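Local coordinates for protein sorbitol dehydrogenase (Gluconobacter oxydans, PDB 5ITG) that oxidises D-sorbitol, probably to L-sorbose, with NADP as the likely acceptor of the hydride, at residues K336-I339 / P340-A344. Residues are numbered along the deposited sequence; the frame is centred on the assembly and turned at random.
Sequences KDVI and PTLKA
Val338 O accepts a hydrogen bond from Thr341 N at 2.9 Å, an i to i+3 bond that turns the chain through a 3-10 turn as it leaves helix 324-338 in the helical C-terminal domain of this mannitol dehydrogenase family member. One residue on, Leu342 N repeats the spacing more weakly, 3.4 Å from Ile339 O, before the backbone extends towards helix 350-361.

Pro340 has no N-H to offer Lys336 O, so the alpha-helical bond between them cannot form; instead the ring places its CG 3.5 Å from that oxygen, which receives a weak hydrogen bond from Arg397. The peptide link to Ile339 brings Pro340 CD to 3.4 Å from Ile339 CB, tighter than usual carbon contact.

Thr341 turns its hydroxyl back to the last helical turn. With chi1 at 68°, OG1 sits between the backbone N and the carbonyl carbon, which leaves it near two carbonyl oxygens of that turn, 3.0 Å from Asp337 O and 3.3 Å from Val338 O. The Asp337 carboxylate points elsewhere, to a salt bridge with Arg401, while Thr341 O is bonded by Arg296.

Val338 and Leu342 run side by side in the same direction, and both touch Met297, so the helix exit packs on helix 288-312 through that residue. A chi1 of 178° swings Leu342 CG opposite the backbone N, alongside the valine, and the CD2 branch of Leu342 meets Val338 CG1 at 4.1 Å.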
ATOM      1  N   LYS A 336     -17.439 -19.188  -0.829  1.00 14.51           N
ATOM      2  CA  LYS A 336     -18.887 -19.152  -0.661  1.00 15.79           C
ATOM      3  C   LYS A 336     -19.550 -17.812  -0.363  1.00 15.88           C
ATOM      4  O   LYS A 336     -20.709 -17.604  -0.730  1.00 15.05           O
ATOM      5  CB  LYS A 336     -19.282 -20.146   0.430  1.00 16.56           C
ATOM      6  CG  LYS A 336     -18.680 -21.528   0.239  1.00 18.66           C
ATOM      7  CD  LYS A 336     -19.084 -22.146  -1.094  1.00 24.10           C
ATOM      8  CE  LYS A 336     -18.300 -23.430  -1.362  1.00 24.98           C
ATOM      9  NZ  LYS A 336     -18.551 -23.973  -2.736  1.00 26.62           N
ATOM     10  N   ASP A 337     -18.836 -16.910   0.303  1.00 16.15           N
ATOM     11  CA  ASP A 337     -19.419 -15.619   0.665  1.00 18.05           C
ATOM     12  C   ASP A 337     -18.962 -14.413  -0.146  1.00 17.88           C
ATOM     13  O   ASP A 337     -19.782 -13.582  -0.543  1.00 19.24           O
ATOM     14  CB  ASP A 337     -19.165 -15.346   2.153  1.00 19.86           C
ATOM     15  CG  ASP A 337     -19.622 -16.494   3.033  1.00 22.02           C
ATOM     16  OD1 ASP A 337     -20.809 -16.866   2.951  1.00 26.26           O
ATOM     17  OD2 ASP A 337     -18.797 -17.032   3.798  1.00 22.94           O
ATOM     18  N   VAL A 338     -17.663 -14.311  -0.399  1.00 17.35           N
ATOM     19  CA  VAL A 338     -17.133 -13.163  -1.126  1.00 14.54           C
ATOM     20  C   VAL A 338     -17.171 -13.276  -2.644  1.00 14.20           C
ATOM     21  O   VAL A 338     -17.788 -12.447  -3.308  1.00 14.56           O
ATOM     22  CB  VAL A 338     -15.685 -12.853  -0.686  1.00 13.61           C
ATOM     23  CG1 VAL A 338     -15.180 -11.564  -1.371  1.00 13.48           C
ATOM     24  CG2 VAL A 338     -15.626 -12.696   0.839  1.00 10.70           C
ATOM     25  N   ILE A 339     -16.515 -14.291  -3.195  1.00 14.69           N
ATOM     26  CA  ILE A 339     -16.478 -14.463  -4.644  1.00 14.77           C
ATOM     27  C   ILE A 339     -17.848 -14.399  -5.337  1.00 14.33           C
ATOM     28  O   ILE A 339     -17.984 -13.765  -6.393  1.00 14.14           O
ATOM     29  CB  ILE A 339     -15.741 -15.786  -5.031  1.00 15.19           C
ATOM     30  CG1 ILE A 339     -14.231 -15.611  -4.804  1.00 16.10           C
ATOM     31  CG2 ILE A 339     -15.988 -16.131  -6.500  1.00 16.63           C
ATOM     32  CD1 ILE A 339     -13.402 -16.863  -5.082  1.00 15.88           C
ATOM     33  N   PRO A 340     -18.879 -15.031  -4.756  1.00 14.91           N
ATOM     34  CA  PRO A 340     -20.198 -14.981  -5.410  1.00 15.97           C
ATOM     35  C   PRO A 340     -20.851 -13.597  -5.381  1.00 17.19           C
ATOM     36  O   PRO A 340     -21.795 -13.339  -6.122  1.00 17.55           O
ATOM     37  CB  PRO A 340     -21.013 -16.022  -4.636  1.00 15.66           C
ATOM     38  CG  PRO A 340     -19.942 -16.974  -4.111  1.00 14.01           C
ATOM     39  CD  PRO A 340     -18.873 -16.019  -3.666  1.00 12.74           C
ATOM     40  N   THR A 341     -20.348 -12.704  -4.534  1.00 17.08           N
ATOM     41  CA  THR A 341     -20.923 -11.361  -4.440  1.00 18.32           C
ATOM     42  C   THR A 341     -19.895 -10.269  -4.745  1.00 17.80           C
ATOM     43  O   THR A 341     -20.042  -9.127  -4.314  1.00 17.48           O
ATOM     44  CB  THR A 341     -21.533 -11.118  -3.038  1.00 17.67           C
ATOM     45  OG1 THR A 341     -20.490 -11.053  -2.056  1.00 16.59           O
ATOM     46  CG2 THR A 341     -22.478 -12.260  -2.671  1.00 19.14           C
ATOM     47  N   LEU A 342     -18.869 -10.631  -5.513  1.00 16.96           N
ATOM     48  CA  LEU A 342     -17.796  -9.710  -5.879  1.00 16.93           C
ATOM     49  C   LEU A 342     -17.643  -9.593  -7.394  1.00 17.82           C
ATOM     50  O   LEU A 342     -17.484 -10.601  -8.080  1.00 15.29           O
ATOM     51  CB  LEU A 342     -16.470 -10.191  -5.280  1.00 16.29           C
ATOM     52  CG  LEU A 342     -15.223  -9.369  -5.614  1.00 16.31           C
ATOM     53  CD1 LEU A 342     -15.410  -7.936  -5.118  1.00 18.57           C
ATOM     54  CD2 LEU A 342     -13.989 -10.004  -4.967  1.00 17.61           C
ATOM     55  N   LYS A 343     -17.683  -8.368  -7.917  1.00 15.55           N
ATOM     56  CA  LYS A 343     -17.541  -8.173  -9.354  1.00 17.77           C
ATOM     57  C   LYS A 343     -16.097  -8.462  -9.758  1.00 17.88           C
ATOM     58  O   LYS A 343     -15.150  -7.988  -9.132  1.00 18.13           O
ATOM     59  CB  LYS A 343     -17.938  -6.744  -9.733  1.00 20.49           C
ATOM     60  CG  LYS A 343     -17.808  -6.424 -11.205  1.00 26.02           C
ATOM     61  CD  LYS A 343     -18.346  -5.023 -11.495  1.00 33.15           C
ATOM     62  CE  LYS A 343     -18.084  -4.603 -12.937  1.00 34.48           C
ATOM     63  NZ  LYS A 343     -18.718  -5.523 -13.920  1.00 38.39           N
ATOM     64  N   ALA A 344     -15.925  -9.238 -10.815  1.00 18.46           N
ATOM     65  CA  ALA A 344     -14.588  -9.591 -11.257  1.00 19.46           C
ATOM     66  C   ALA A 344     -14.040  -8.736 -12.389  1.00 21.80           C
ATOM     67  O   ALA A 344     -14.679  -8.573 -13.430  1.00 19.49           O
ATOM     68  CB  ALA A 344     -14.553 -11.054 -11.662  1.00 20.61           C
TER